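Local atomic coordinates of hypothetical protein, IPT/TIG domain protein (Bacteroides ovatus, PDB entry 4HW6), a protein that is of unknown function but, as a putative auxiliary nutrient-binding protein, probably binds carbohydrate, and joins an IPT/TIG domain to a six-bladed beta-propeller. Residues Y109-F114 with A399-P404; L155-Q160 with R165-V170; C360-H365 with D420-R425; T405-D410 with F416-C421. All coordinates share one frame; numbering follows the deposited sequence.

Contact 1. Residues Y109-F114 with A399-P404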
loop_
_atom_site.group_PDB
_atom_site.type_symbol
_atom_site.label_atom_id
_atom_site.label_comp_id
_atom_site.label_asym_id
_atom_site.label_seq_id
_atom_site.Cartn_x
_atom_site.Cartn_y
_atom_site.Cartn_z
ATOM N N TYR A 109 10.975 -4.696 -7.021
ATOM C CA TYR A 109 9.658 -4.793 -6.442
ATOM C C TYR A 109 8.862 -5.667 -7.360
ATOM O O TYR A 109 9.004 -5.601 -8.578
ATOM C CB TYR A 109 9.044 -3.419 -6.307
ATOM C CG TYR A 109 9.648 -2.642 -5.178
ATOM C CD1 TYR A 109 10.893 -2.039 -5.323
ATOM C CD2 TYR A 109 9.001 -2.530 -3.956
ATOM C CE1 TYR A 109 11.465 -1.329 -4.289
ATOM C CE2 TYR A 109 9.573 -1.817 -2.912
ATOM C CZ TYR A 109 10.804 -1.226 -3.092
ATOM O OH TYR A 109 11.386 -0.514 -2.079
ATOM N N VAL A 110 8.009 -6.497 -6.779
ATOM C CA VAL A 110 7.212 -7.409 -7.543
ATOM C C VAL A 110 5.785 -7.368 -7.023
ATOM O O VAL A 110 5.540 -6.999 -5.864
ATOM C CB VAL A 110 7.756 -8.854 -7.469
ATOM C CG1 VAL A 110 9.107 -8.955 -8.163
ATOM C CG2 VAL A 110 7.821 -9.326 -6.008
ATOM N N VAL A 111 4.852 -7.710 -7.900
ATOM C CA VAL A 111 3.477 -7.919 -7.507
ATOM C C VAL A 111 3.331 -9.389 -7.116
ATOM O O VAL A 111 3.813 -10.288 -7.832
ATOM C CB VAL A 111 2.469 -7.569 -8.613
ATOM C CG1 VAL A 111 1.053 -7.755 -8.063
ATOM C CG2 VAL A 111 2.660 -6.145 -9.158
ATOM N N THR A 112 2.696 -9.641 -5.967
ATOM C CA THR A 112 2.369 -10.989 -5.530
ATOM C C THR A 112 0.868 -11.041 -5.152
ATOM O O THR A 112 0.194 -10.007 -5.127
ATOM C CB THR A 112 3.212 -11.458 -4.333
ATOM O OG1 THR A 112 3.153 -10.497 -3.269
ATOM C CG2 THR A 112 4.646 -11.697 -4.743
ATOM N N THR A 113 0.361 -12.236 -4.870
ATOM C CA THR A 113 -1.017 -12.389 -4.398
ATOM C C THR A 113 -1.018 -12.658 -2.898
ATOM O O THR A 113 -0.402 -13.610 -2.446
ATOM C CB THR A 113 -1.748 -13.500 -5.178
ATOM O OG1 THR A 113 -1.738 -13.145 -6.576
ATOM C CG2 THR A 113 -3.189 -13.663 -4.673
ATOM N N PHE A 114 -1.701 -11.791 -2.147
ATOM C CA PHE A 114 -1.742 -11.830 -0.695
ATOM C C PHE A 114 -2.960 -12.602 -0.162
ATOM O O PHE A 114 -2.810 -13.519 0.654
ATOM C CB PHE A 114 -1.712 -10.392 -0.164
ATOM C CG PHE A 114 -1.838 -10.269 1.335
ATOM C CD1 PHE A 114 -1.089 -11.065 2.182
ATOM C CD2 PHE A 114 -2.689 -9.327 1.884
ATOM C CE1 PHE A 114 -1.223 -10.952 3.565
ATOM C CE2 PHE A 114 -2.815 -9.201 3.255
ATOM C CZ PHE A 114 -2.090 -10.015 4.086
ATOM N N ALA A 399 3.705 -7.861 -14.600
ATOM C CA ALA A 399 2.500 -7.874 -13.795
ATOM C C ALA A 399 1.288 -7.349 -14.549
ATOM O O ALA A 399 1.382 -6.369 -15.326
ATOM C CB ALA A 399 2.684 -7.077 -12.533
ATOM N N LEU A 400 0.155 -7.999 -14.272
ATOM C CA LEU A 400 -1.153 -7.635 -14.813
ATOM C C LEU A 400 -2.193 -7.644 -13.707
ATOM O O LEU A 400 -2.223 -8.557 -12.855
ATOM C CB LEU A 400 -1.589 -8.595 -15.928
ATOM C CG LEU A 400 -0.846 -8.420 -17.244
ATOM C CD1 LEU A 400 -1.070 -9.619 -18.172
ATOM C CD2 LEU A 400 -1.229 -7.095 -17.934
ATOM N N PHE A 401 -3.039 -6.624 -13.744
ATOM C CA PHE A 401 -4.172 -6.481 -12.865
ATOM C C PHE A 401 -5.433 -6.493 -13.719
ATOM O O PHE A 401 -5.383 -6.381 -14.942
ATOM C CB PHE A 401 -4.166 -5.129 -12.170
ATOM C CG PHE A 401 -2.959 -4.884 -11.279
ATOM C CD1 PHE A 401 -2.897 -5.429 -10.010
ATOM C CD2 PHE A 401 -1.927 -4.069 -11.708
ATOM C CE1 PHE A 401 -1.802 -5.184 -9.180
ATOM C CE2 PHE A 401 -0.840 -3.819 -10.885
ATOM C CZ PHE A 401 -0.781 -4.382 -9.621
ATOM N N ASN A 402 -6.571 -6.529 -13.052
ATOM C CA ASN A 402 -7.868 -6.438 -13.758
ATOM C C ASN A 402 -8.807 -5.633 -12.888
ATOM O O ASN A 402 -9.406 -6.165 -11.936
ATOM C CB ASN A 402 -8.451 -7.831 -14.051
ATOM C CG ASN A 402 -9.623 -7.790 -15.005
ATOM O OD1 ASN A 402 -10.144 -6.704 -15.318
ATOM N ND2 ASN A 402 -10.028 -8.974 -15.514
ATOM N N HIS A 403 -8.906 -4.354 -13.220
ATOM C CA HIS A 403 -9.667 -3.363 -12.452
ATOM C C HIS A 403 -9.133 -3.170 -11.033
ATOM O O HIS A 403 -9.847 -3.311 -10.033
ATOM C CB HIS A 403 -11.158 -3.689 -12.496
ATOM C CG HIS A 403 -11.747 -3.510 -13.847
ATOM N ND1 HIS A 403 -12.738 -4.326 -14.342
ATOM C CD2 HIS A 403 -11.498 -2.593 -14.816
ATOM C CE1 HIS A 403 -13.064 -3.926 -15.564
ATOM N NE2 HIS A 403 -12.337 -2.867 -15.869
ATOM N N PRO A 404 -7.845 -2.814 -10.935
ATOM C CA PRO A 404 -7.356 -2.440 -9.630
ATOM C C PRO A 404 -8.076 -1.188 -9.167
ATOM O O PRO A 404 -8.161 -0.230 -9.931
ATOM C CB PRO A 404 -5.874 -2.156 -9.882
ATOM C CG PRO A 404 -5.773 -1.783 -11.310
ATOM C CD PRO A 404 -6.903 -2.480 -12.013
#
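V111 meets A399 and F401 through its two methyl groups, and packing is tightest at A399, where V111 CG2 comes to 3.5 Å from A399 CB. Toward F401 the fit is looser: V111 CG2 lies 3.9 Å from F401 CZ, and the other branch, V111 CG1, is 4.0 Å from F401 CE1. The valine and the phenylalanine approach from opposite directions, and CG2 stands obliquely to the ring. With CG of F401 anti to its carbonyl carbon (chi1 -62°), the ring is carried from the loop toward the strand. That strand, 109-115, pairs with strand 425-431 near the C terminus, the chain-end closure by which beta-propellers commonly lock the ring, and the loop 399-403 leads into strand 404-410 of the same blade. Contact between the segments is wholly apolar and buried, with no hydrogen bond across it. R427 of strand 425-431 packs on both V111 and F401, whereas V110 turns its side chain away from the loop and is partly exposed.

Contact 2. Residues L155-Q160 with R165-V170; sequences LYWVGQ and RHVDFV
Y156 and H166 lie side by side on one face of the sheet, their rings in an offset stack with centroids 4.5 Å apart and planes at 15°. Y156 CE1 sits over the imidazole, 3.5 Å from H166 CG. On the other face W157 and R165 also point the same way, R165 CB standing over the six-membered ring of the W157 indole in a CH-pi contact, 3.8 Å from its centroid. With W157 CG between N and the carbonyl carbon (chi1 72°), the indole swings across until W157 CZ3 is 3.4 Å from V167 CG2. Without the indole, as with an alanine here, the R165 methylenes and V167 CG2 are likely to lose their cover, leaving a gap beside F138. Two backbone bonds in each of the pairs L155-V167 and W157-R165 set this antiparallel propeller-blade hairpin. H166 NE2 bonds D154. Backbone bonds and ring and methylene packing thus join the strands, while the buried R165 head, leading away from W157, gives its N-H groups to carbonyls of L128, V174 and D175.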
loop_
_atom_site.group_PDB
_atom_site.type_symbol
_atom_site.label_atom_id
_atom_site.label_comp_id
_atom_site.label_asym_id
_atom_site.label_seq_id
_atom_site.Cartn_x
_atom_site.Cartn_y
_atom_site.Cartn_z
ATOM N N LEU A 155 -6.977 -3.945 8.704
ATOM C CA LEU A 155 -7.289 -3.347 7.405
ATOM C C LEU A 155 -8.720 -3.676 7.035
ATOM O O LEU A 155 -9.141 -4.832 7.086
ATOM C CB LEU A 155 -6.392 -3.926 6.332
ATOM C CG LEU A 155 -6.628 -3.499 4.900
ATOM C CD1 LEU A 155 -6.266 -2.023 4.735
ATOM C CD2 LEU A 155 -5.769 -4.369 3.980
ATOM N N TYR A 156 -9.479 -2.655 6.672
ATOM C CA TYR A 156 -10.886 -2.821 6.344
ATOM C C TYR A 156 -11.126 -2.417 4.908
ATOM O O TYR A 156 -10.426 -1.554 4.362
ATOM C CB TYR A 156 -11.756 -1.935 7.241
ATOM C CG TYR A 156 -11.684 -2.277 8.699
ATOM C CD1 TYR A 156 -12.545 -3.214 9.258
ATOM C CD2 TYR A 156 -10.760 -1.664 9.532
ATOM C CE1 TYR A 156 -12.497 -3.536 10.596
ATOM C CE2 TYR A 156 -10.691 -1.992 10.882
ATOM C CZ TYR A 156 -11.573 -2.916 11.406
ATOM O OH TYR A 156 -11.527 -3.261 12.731
ATOM N N TRP A 157 -12.160 -2.984 4.299
ATOM C CA TRP A 157 -12.638 -2.445 3.043
ATOM C C TRP A 157 -14.121 -2.527 2.888
ATOM O O TRP A 157 -14.732 -3.467 3.373
ATOM C CB TRP A 157 -11.926 -3.016 1.811
ATOM C CG TRP A 157 -12.205 -4.433 1.413
ATOM C CD1 TRP A 157 -13.297 -4.911 0.751
ATOM C CD2 TRP A 157 -11.318 -5.536 1.565
ATOM N NE1 TRP A 157 -13.149 -6.256 0.493
ATOM C CE2 TRP A 157 -11.946 -6.668 0.983
ATOM C CE3 TRP A 157 -10.069 -5.687 2.140
ATOM C CZ2 TRP A 157 -11.355 -7.911 0.960
ATOM C CZ3 TRP A 157 -9.476 -6.963 2.115
ATOM C CH2 TRP A 157 -10.133 -8.043 1.534
ATOM N N VAL A 158 -14.680 -1.483 2.278
ATOM C CA VAL A 158 -16.077 -1.494 1.850
ATOM C C VAL A 158 -16.167 -2.207 0.519
ATOM O O VAL A 158 -15.201 -2.214 -0.268
ATOM C CB VAL A 158 -16.671 -0.089 1.705
ATOM C CG1 VAL A 158 -16.860 0.563 3.078
ATOM C CG2 VAL A 158 -15.799 0.802 0.816
ATOM N N GLY A 159 -17.350 -2.741 0.247
ATOM C CA GLY A 159 -17.626 -3.499 -0.955
ATOM C C GLY A 159 -18.828 -3.045 -1.757
ATOM O O GLY A 159 -19.364 -3.830 -2.519
ATOM N N GLN A 160 -19.235 -1.776 -1.606
ATOM C CA GLN A 160 -20.470 -1.263 -2.214
ATOM C C GLN A 160 -21.656 -2.131 -1.789
ATOM O O GLN A 160 -21.972 -2.188 -0.590
ATOM C CB GLN A 160 -20.330 -1.120 -3.726
ATOM C CG GLN A 160 -19.318 -0.051 -4.116
ATOM C CD GLN A 160 -19.157 0.088 -5.617
ATOM O OE1 GLN A 160 -18.895 -0.890 -6.340
ATOM N NE2 GLN A 160 -19.294 1.311 -6.095
ATOM N N ARG A 165 -15.246 -6.148 4.447
ATOM C CA ARG A 165 -14.296 -7.137 4.988
ATOM C C ARG A 165 -13.306 -6.524 5.969
ATOM O O ARG A 165 -13.027 -5.314 5.930
ATOM C CB ARG A 165 -13.520 -7.832 3.856
ATOM C CG ARG A 165 -14.390 -8.462 2.765
ATOM C CD ARG A 165 -15.322 -9.532 3.287
ATOM N NE ARG A 165 -14.623 -10.668 3.894
ATOM C CZ ARG A 165 -14.520 -11.893 3.359
ATOM N NH1 ARG A 165 -15.043 -12.181 2.167
ATOM N NH2 ARG A 165 -13.858 -12.838 4.013
ATOM N N HIS A 166 -12.788 -7.385 6.831
ATOM C CA HIS A 166 -11.815 -6.994 7.873
ATOM C C HIS A 166 -10.660 -7.987 7.866
ATOM O O HIS A 166 -10.843 -9.155 8.213
ATOM C CB HIS A 166 -12.499 -6.991 9.216
ATOM C CG HIS A 166 -11.571 -6.862 10.383
ATOM N ND1 HIS A 166 -11.872 -7.388 11.620
ATOM C CD2 HIS A 166 -10.356 -6.277 10.508
ATOM C CE1 HIS A 166 -10.882 -7.129 12.461
ATOM N NE2 HIS A 166 -9.943 -6.461 11.812
ATOM N N VAL A 167 -9.490 -7.497 7.490
ATOM C CA VAL A 167 -8.277 -8.269 7.518
ATOM C C VAL A 167 -7.624 -8.042 8.884
ATOM O O VAL A 167 -7.207 -6.926 9.201
ATOM C CB VAL A 167 -7.313 -7.875 6.386
ATOM C CG1 VAL A 167 -6.044 -8.687 6.474
ATOM C CG2 VAL A 167 -7.962 -8.046 5.002
ATOM N N ASP A 168 -7.548 -9.108 9.671
ATOM C CA ASP A 168 -7.002 -9.114 11.035
ATOM C C ASP A 168 -5.644 -9.801 11.000
ATOM O O ASP A 168 -5.554 -11.029 10.940
ATOM C CB ASP A 168 -7.987 -9.860 11.934
ATOM C CG ASP A 168 -7.530 -10.005 13.378
ATOM O OD1 ASP A 168 -6.354 -9.761 13.723
ATOM O OD2 ASP A 168 -8.379 -10.430 14.177
ATOM N N PHE A 169 -4.572 -9.020 11.057
ATOM C CA PHE A 169 -3.224 -9.582 10.910
ATOM C C PHE A 169 -2.775 -10.397 12.121
ATOM O O PHE A 169 -2.013 -11.357 11.980
ATOM C CB PHE A 169 -2.210 -8.471 10.600
ATOM C CG PHE A 169 -2.288 -7.938 9.197
ATOM C CD1 PHE A 169 -3.215 -6.964 8.853
ATOM C CD2 PHE A 169 -1.432 -8.399 8.208
ATOM C CE1 PHE A 169 -3.298 -6.453 7.569
ATOM C CE2 PHE A 169 -1.496 -7.875 6.923
ATOM C CZ PHE A 169 -2.435 -6.910 6.589
ATOM N N VAL A 170 -3.233 -10.015 13.319
ATOM C CA VAL A 170 -2.813 -10.695 14.546
ATOM C C VAL A 170 -3.351 -12.128 14.518
ATOM O O VAL A 170 -2.629 -13.076 14.809
ATOM C CB VAL A 170 -3.305 -9.951 15.810
ATOM C CG1 VAL A 170 -3.161 -10.803 17.077
ATOM C CG2 VAL A 170 -2.555 -8.631 15.959
#

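Contact 3. Residues C360-H365 with D420-R425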
loop_
_atom_site.group_PDB
_atom_site.type_symbol
_atom_site.label_atom_id
_atom_site.label_comp_id
_atom_site.label_asym_id
_atom_site.label_seq_id
_atom_site.Cartn_x
_atom_site.Cartn_y
_atom_site.Cartn_z
ATOM N N CYS A 360 -4.917 3.855 -7.861
ATOM C CA CYS A 360 -5.337 2.820 -8.787
ATOM C C CYS A 360 -6.099 3.449 -9.957
ATOM O O CYS A 360 -7.039 4.207 -9.753
ATOM C CB CYS A 360 -6.230 1.828 -8.066
ATOM S SG CYS A 360 -5.255 0.818 -6.936
ATOM N N ASP A 361 -5.648 3.157 -11.167
ATOM C CA ASP A 361 -6.263 3.668 -12.386
ATOM C C ASP A 361 -6.994 2.443 -12.920
ATOM O O ASP A 361 -6.421 1.614 -13.606
ATOM C CB ASP A 361 -5.172 4.193 -13.318
ATOM C CG ASP A 361 -5.651 5.297 -14.274
ATOM O OD1 ASP A 361 -6.453 6.178 -13.870
ATOM O OD2 ASP A 361 -5.171 5.299 -15.431
ATOM N N ARG A 362 -8.261 2.315 -12.537
ATOM C CA ARG A 362 -8.994 1.085 -12.689
ATOM C C ARG A 362 -9.083 0.605 -14.124
ATOM O O ARG A 362 -8.898 -0.599 -14.412
ATOM C CB ARG A 362 -10.388 1.255 -12.078
ATOM C CG ARG A 362 -11.284 0.037 -12.169
ATOM C CD ARG A 362 -12.623 0.323 -11.525
ATOM N NE ARG A 362 -13.642 -0.676 -11.876
ATOM C CZ ARG A 362 -14.170 -1.601 -11.061
ATOM N NH1 ARG A 362 -13.775 -1.777 -9.802
ATOM N NH2 ARG A 362 -15.127 -2.397 -11.536
ATOM N N ASP A 363 -9.334 1.518 -15.040
ATOM C CA ASP A 363 -9.608 1.127 -16.422
ATOM C C ASP A 363 -8.413 1.115 -17.358
ATOM O O ASP A 363 -8.517 0.586 -18.455
ATOM C CB ASP A 363 -10.788 1.938 -16.970
ATOM C CG ASP A 363 -12.063 1.695 -16.171
ATOM O OD1 ASP A 363 -12.413 0.539 -15.929
ATOM O OD2 ASP A 363 -12.695 2.658 -15.726
ATOM N N SER A 364 -7.259 1.619 -16.901
ATOM C CA SER A 364 -5.989 1.330 -17.552
ATOM C C SER A 364 -5.281 0.135 -16.914
ATOM O O SER A 364 -4.246 -0.313 -17.423
ATOM C CB SER A 364 -5.052 2.540 -17.541
ATOM O OG SER A 364 -4.588 2.796 -16.235
ATOM N N HIS A 365 -5.855 -0.369 -15.814
ATOM C CA HIS A 365 -5.377 -1.552 -15.079
ATOM C C HIS A 365 -3.982 -1.353 -14.492
ATOM O O HIS A 365 -3.139 -2.275 -14.491
ATOM C CB HIS A 365 -5.461 -2.808 -15.940
ATOM C CG HIS A 365 -6.799 -2.982 -16.592
ATOM N ND1 HIS A 365 -7.874 -3.551 -15.936
ATOM C CD2 HIS A 365 -7.228 -2.686 -17.842
ATOM C CE1 HIS A 365 -8.910 -3.579 -16.752
ATOM N NE2 HIS A 365 -8.560 -3.024 -17.903
ATOM N N ASP A 420 -7.708 -5.791 -6.290
ATOM C CA ASP A 420 -7.709 -6.084 -7.713
ATOM C C ASP A 420 -9.062 -6.716 -8.034
ATOM O O ASP A 420 -9.217 -7.937 -8.056
ATOM C CB ASP A 420 -6.532 -7.002 -7.985
ATOM C CG ASP A 420 -6.240 -7.199 -9.452
ATOM O OD1 ASP A 420 -6.702 -6.389 -10.258
ATOM O OD2 ASP A 420 -5.453 -8.134 -9.765
ATOM N N CYS A 421 -10.042 -5.841 -8.285
ATOM C CA CYS A 421 -11.446 -6.211 -8.175
ATOM C C CYS A 421 -11.913 -7.339 -9.072
ATOM O O CYS A 421 -12.579 -8.234 -8.587
ATOM C CB CYS A 421 -12.357 -4.999 -8.361
ATOM S SG CYS A 421 -12.290 -3.982 -6.897
ATOM N N ASP A 422 -11.542 -7.330 -10.349
ATOM C CA ASP A 422 -11.975 -8.396 -11.254
ATOM C C ASP A 422 -11.063 -9.644 -11.295
ATOM O O ASP A 422 -11.333 -10.627 -11.993
ATOM C CB ASP A 422 -12.336 -7.797 -12.612
ATOM C CG ASP A 422 -13.786 -7.284 -12.638
ATOM O OD1 ASP A 422 -14.693 -8.026 -12.190
ATOM O OD2 ASP A 422 -14.042 -6.172 -13.117
ATOM N N ASN A 423 -10.062 -9.656 -10.426
ATOM C CA ASN A 423 -9.360 -10.883 -10.065
ATOM C C ASN A 423 -9.754 -11.387 -8.689
ATOM O O ASN A 423 -9.344 -12.460 -8.284
ATOM C CB ASN A 423 -7.847 -10.667 -10.128
ATOM C CG ASN A 423 -7.352 -10.573 -11.543
ATOM O OD1 ASN A 423 -7.857 -11.289 -12.429
ATOM N ND2 ASN A 423 -6.394 -9.682 -11.785
ATOM N N HIS A 424 -10.542 -10.589 -7.967
ATOM C CA HIS A 424 -11.156 -10.995 -6.707
ATOM C C HIS A 424 -10.135 -11.305 -5.639
ATOM O O HIS A 424 -10.387 -12.098 -4.733
ATOM C CB HIS A 424 -12.131 -12.125 -6.985
ATOM C CG HIS A 424 -13.172 -11.729 -7.994
ATOM N ND1 HIS A 424 -14.196 -10.853 -7.689
ATOM C CD2 HIS A 424 -13.298 -12.019 -9.312
ATOM C CE1 HIS A 424 -14.912 -10.623 -8.782
ATOM N NE2 HIS A 424 -14.387 -11.318 -9.779
ATOM N N ARG A 425 -9.010 -10.593 -5.717
ATOM C CA ARG A 425 -7.887 -10.820 -4.837
ATOM C C ARG A 425 -7.316 -9.514 -4.328
ATOM O O ARG A 425 -7.371 -8.487 -5.028
ATOM C CB ARG A 425 -6.783 -11.563 -5.593
ATOM C CG ARG A 425 -7.083 -13.016 -5.945
ATOM C CD ARG A 425 -6.142 -13.395 -7.063
ATOM N NE ARG A 425 -6.200 -14.775 -7.502
ATOM C CZ ARG A 425 -6.747 -15.209 -8.642
ATOM N NH1 ARG A 425 -7.430 -14.407 -9.481
ATOM N NH2 ARG A 425 -6.631 -16.513 -8.924
HETATM O O HOH W 1 -15.738 -5.084 -10.656
#
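At the junction of two neighbouring propeller blades, R362, in the turn after strand 355-361, reaches toward C421 and D422 in the turn after strand 415-420. Its chain is extended from CG to NE, with chi1 and chi2 both at 180°, which carries the guanidinium across to put R362 NH1 3.8 Å from C421 CB; C421 is modelled in two conformers, so the detail of this touch is doubtful. D422 OD2 stands 4.2 Å from R362 NH2, well out of the guanidinium plane. A water joins them, accepting from R362 NH2 at 2.9 Å and donating to D422 OD2 at 3.2 Å. The turn 420-425 closes with a G1 beta bulge, H424 and R425 both facing D420, and its Asp-Asn-His-Arg run resembles the NHL-repeat signature. Within it N423 ND2 donates almost straight, at 177°, to D420 OD2, meeting the oxygen from above the carboxylate plane, 2.7 Å away. Stronger partners lie beyond the segments: R362 NH1 bonds T405 OG1, and D422 OD2 bonds H403 ND1.

Contact 4. Residues T405-D410 with F416-C421; sequences TSIAYD and FYIGDC
F416 crosses to I407, A408 and Y409, and its side chain can be followed outward. CB of F416 lies 3.8 Å from A408 O. F416 CG, anti to the carbonyl carbon (chi1 -69°), sets the ring beside Y409, with Y409 CD1 3.9 Å from F416 CG. Further along, one side of the ring turns to the isoleucine, with F416 CD2 3.8 Å from I407 CD1, while CE2 of F416 again finds Y409 CD1, at 3.7 Å. On the other side CD1 and CE1 of F416 lie near both CD1 and CE1 of Y409, and at the tip F416 CZ is 3.7 Å from Y409 CD1. Y409 CD1 thus sits above the centre of the phenyl face, and the edge of the tyrosine meets that face in a T-shaped pair with planes at 63°. Exchanging the phenyl for the lone methyl of alanine is likely to cost Y409 the flat face its edge rests on and to open a gap beside the tip of I407. The two strands form an antiparallel hairpin in the ring-closing blade of the propeller, with strand 404-410 at the edge of its sheet; A408 and Y417 form a hydrogen-bonded pair, each backbone N donating to the other's O. Y417 OH donates to D410 OD2 at 2.7 Å, on the anti side. That oxygen also takes a salt bridge from R413, so two donors grip it, while the Y417 ring stacks with F114.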
loop_
_atom_site.group_PDB
_atom_site.type_symbol
_atom_site.label_atom_id
_atom_site.label_comp_id
_atom_site.label_asym_id
_atom_site.label_seq_id
_atom_site.Cartn_x
_atom_site.Cartn_y
_atom_site.Cartn_z
ATOM N N THR A 405 -8.558 -1.164 -7.929
ATOM C CA THR A 405 -9.477 -0.135 -7.488
ATOM C C THR A 405 -9.106 0.520 -6.163
ATOM O O THR A 405 -9.112 1.736 -6.042
ATOM C CB THR A 405 -10.897 -0.728 -7.402
ATOM O OG1 THR A 405 -11.254 -1.245 -8.693
ATOM C CG2 THR A 405 -11.921 0.308 -6.983
ATOM N N SER A 406 -8.773 -0.289 -5.177
ATOM C CA SER A 406 -8.450 0.166 -3.862
ATOM C C SER A 406 -6.962 -0.028 -3.574
ATOM O O SER A 406 -6.280 -0.872 -4.194
ATOM C CB SER A 406 -9.336 -0.580 -2.846
ATOM O OG SER A 406 -9.134 -1.983 -2.926
ATOM N N ILE A 407 -6.443 0.775 -2.653
ATOM C CA ILE A 407 -5.039 0.770 -2.334
ATOM C C ILE A 407 -4.814 1.161 -0.870
ATOM O O ILE A 407 -5.486 2.035 -0.315
ATOM C CB ILE A 407 -4.230 1.656 -3.320
ATOM C CG1 ILE A 407 -2.724 1.547 -3.079
ATOM C CG2 ILE A 407 -4.723 3.119 -3.270
ATOM C CD1 ILE A 407 -1.880 2.181 -4.188
ATOM N N ALA A 408 -3.841 0.507 -0.255
ATOM C CA ALA A 408 -3.369 0.859 1.083
ATOM C C ALA A 408 -1.860 0.638 1.162
ATOM O O ALA A 408 -1.308 -0.198 0.429
ATOM C CB ALA A 408 -4.101 0.040 2.142
ATOM N N TYR A 409 -1.179 1.436 1.981
ATOM C CA TYR A 409 0.244 1.255 2.193
ATOM C C TYR A 409 0.488 0.876 3.633
ATOM O O TYR A 409 0.121 1.612 4.550
ATOM C CB TYR A 409 1.049 2.518 1.820
ATOM C CG TYR A 409 2.527 2.248 1.924
ATOM C CD1 TYR A 409 3.187 1.485 0.964
ATOM C CD2 TYR A 409 3.255 2.695 3.005
ATOM C CE1 TYR A 409 4.535 1.199 1.079
ATOM C CE2 TYR A 409 4.621 2.430 3.107
ATOM C CZ TYR A 409 5.249 1.676 2.135
ATOM O OH TYR A 409 6.605 1.384 2.282
ATOM N N ASP A 410 1.126 -0.272 3.816
ATOM C CA ASP A 410 1.431 -0.826 5.116
ATOM C C ASP A 410 2.822 -0.345 5.484
ATOM O O ASP A 410 3.820 -0.850 4.960
ATOM C CB ASP A 410 1.381 -2.340 5.004
ATOM C CG ASP A 410 1.564 -3.062 6.323
ATOM O OD1 ASP A 410 2.205 -2.522 7.257
ATOM O OD2 ASP A 410 1.090 -4.223 6.381
ATOM N N PHE A 416 2.565 -2.304 -0.430
ATOM C CA PHE A 416 1.231 -1.906 -0.814
ATOM C C PHE A 416 0.299 -3.125 -0.849
ATOM O O PHE A 416 0.728 -4.229 -1.237
ATOM C CB PHE A 416 1.205 -1.323 -2.221
ATOM C CG PHE A 416 1.885 0.005 -2.358
ATOM C CD1 PHE A 416 3.220 0.078 -2.672
ATOM C CD2 PHE A 416 1.169 1.182 -2.191
ATOM C CE1 PHE A 416 3.851 1.301 -2.816
ATOM C CE2 PHE A 416 1.804 2.416 -2.330
ATOM C CZ PHE A 416 3.128 2.466 -2.646
ATOM N N TYR A 417 -0.974 -2.905 -0.525
ATOM C CA TYR A 417 -2.057 -3.859 -0.838
ATOM C C TYR A 417 -2.933 -3.198 -1.895
ATOM O O TYR A 417 -3.267 -2.011 -1.776
ATOM C CB TYR A 417 -2.896 -4.256 0.397
ATOM C CG TYR A 417 -2.030 -4.785 1.500
ATOM C CD1 TYR A 417 -1.245 -5.919 1.310
ATOM C CD2 TYR A 417 -1.958 -4.129 2.722
ATOM C CE1 TYR A 417 -0.387 -6.357 2.297
ATOM C CE2 TYR A 417 -1.123 -4.573 3.719
ATOM C CZ TYR A 417 -0.347 -5.690 3.511
ATOM O OH TYR A 417 0.505 -6.095 4.505
ATOM N N ILE A 418 -3.272 -3.954 -2.932
ATOM C CA ILE A 418 -4.107 -3.503 -4.025
ATOM C C ILE A 418 -5.342 -4.386 -4.112
ATOM O O ILE A 418 -5.219 -5.615 -4.193
ATOM C CB ILE A 418 -3.380 -3.626 -5.384
ATOM C CG1 ILE A 418 -1.995 -2.938 -5.334
ATOM C CG2 ILE A 418 -4.268 -3.085 -6.522
ATOM C CD1 ILE A 418 -2.041 -1.443 -5.114
ATOM N N GLY A 419 -6.519 -3.764 -4.101
ATOM C CA GLY A 419 -7.766 -4.473 -4.310
ATOM C C GLY A 419 -7.993 -4.600 -5.792
ATOM O O GLY A 419 -8.399 -3.641 -6.477
ATOM N N ASP A 420 -7.708 -5.791 -6.290
ATOM C CA ASP A 420 -7.709 -6.084 -7.713
ATOM C C ASP A 420 -9.062 -6.716 -8.034
ATOM O O ASP A 420 -9.217 -7.937 -8.056
ATOM C CB ASP A 420 -6.532 -7.002 -7.985
ATOM C CG ASP A 420 -6.240 -7.199 -9.452
ATOM O OD1 ASP A 420 -6.702 -6.389 -10.258
ATOM O OD2 ASP A 420 -5.453 -8.134 -9.765
ATOM N N CYS A 421 -10.042 -5.841 -8.285
ATOM C CA CYS A 421 -11.446 -6.211 -8.175
ATOM C C CYS A 421 -11.913 -7.339 -9.072
ATOM O O CYS A 421 -12.579 -8.234 -8.587
ATOM C CB CYS A 421 -12.357 -4.999 -8.361
ATOM S SG CYS A 421 -12.290 -3.982 -6.897
#

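In the fold
After the eight-stranded N-terminal sheet, the chain enters the propeller at strand 109-115, where contact 1 opens. Contact 2 is a hairpin nested inside the long loop that contact 1 closes, lying in the sheet that follows; F114 and F169 pack where the two contacts touch. The first segment of contact 3, 360-365, comes before 399-404 and its second after it, so contacts 1 and 3 cross, drawing the blade built from strands between 327 and 380 against the closing blade. Contact 4, a local hairpin closing only a short turn, begins once contact 1 has closed and shares D420 and C421 with the second segment of contact 3, which runs on to R425. Contacts 1 and 4 share the closing sheet, in which both ends of the propeller meet.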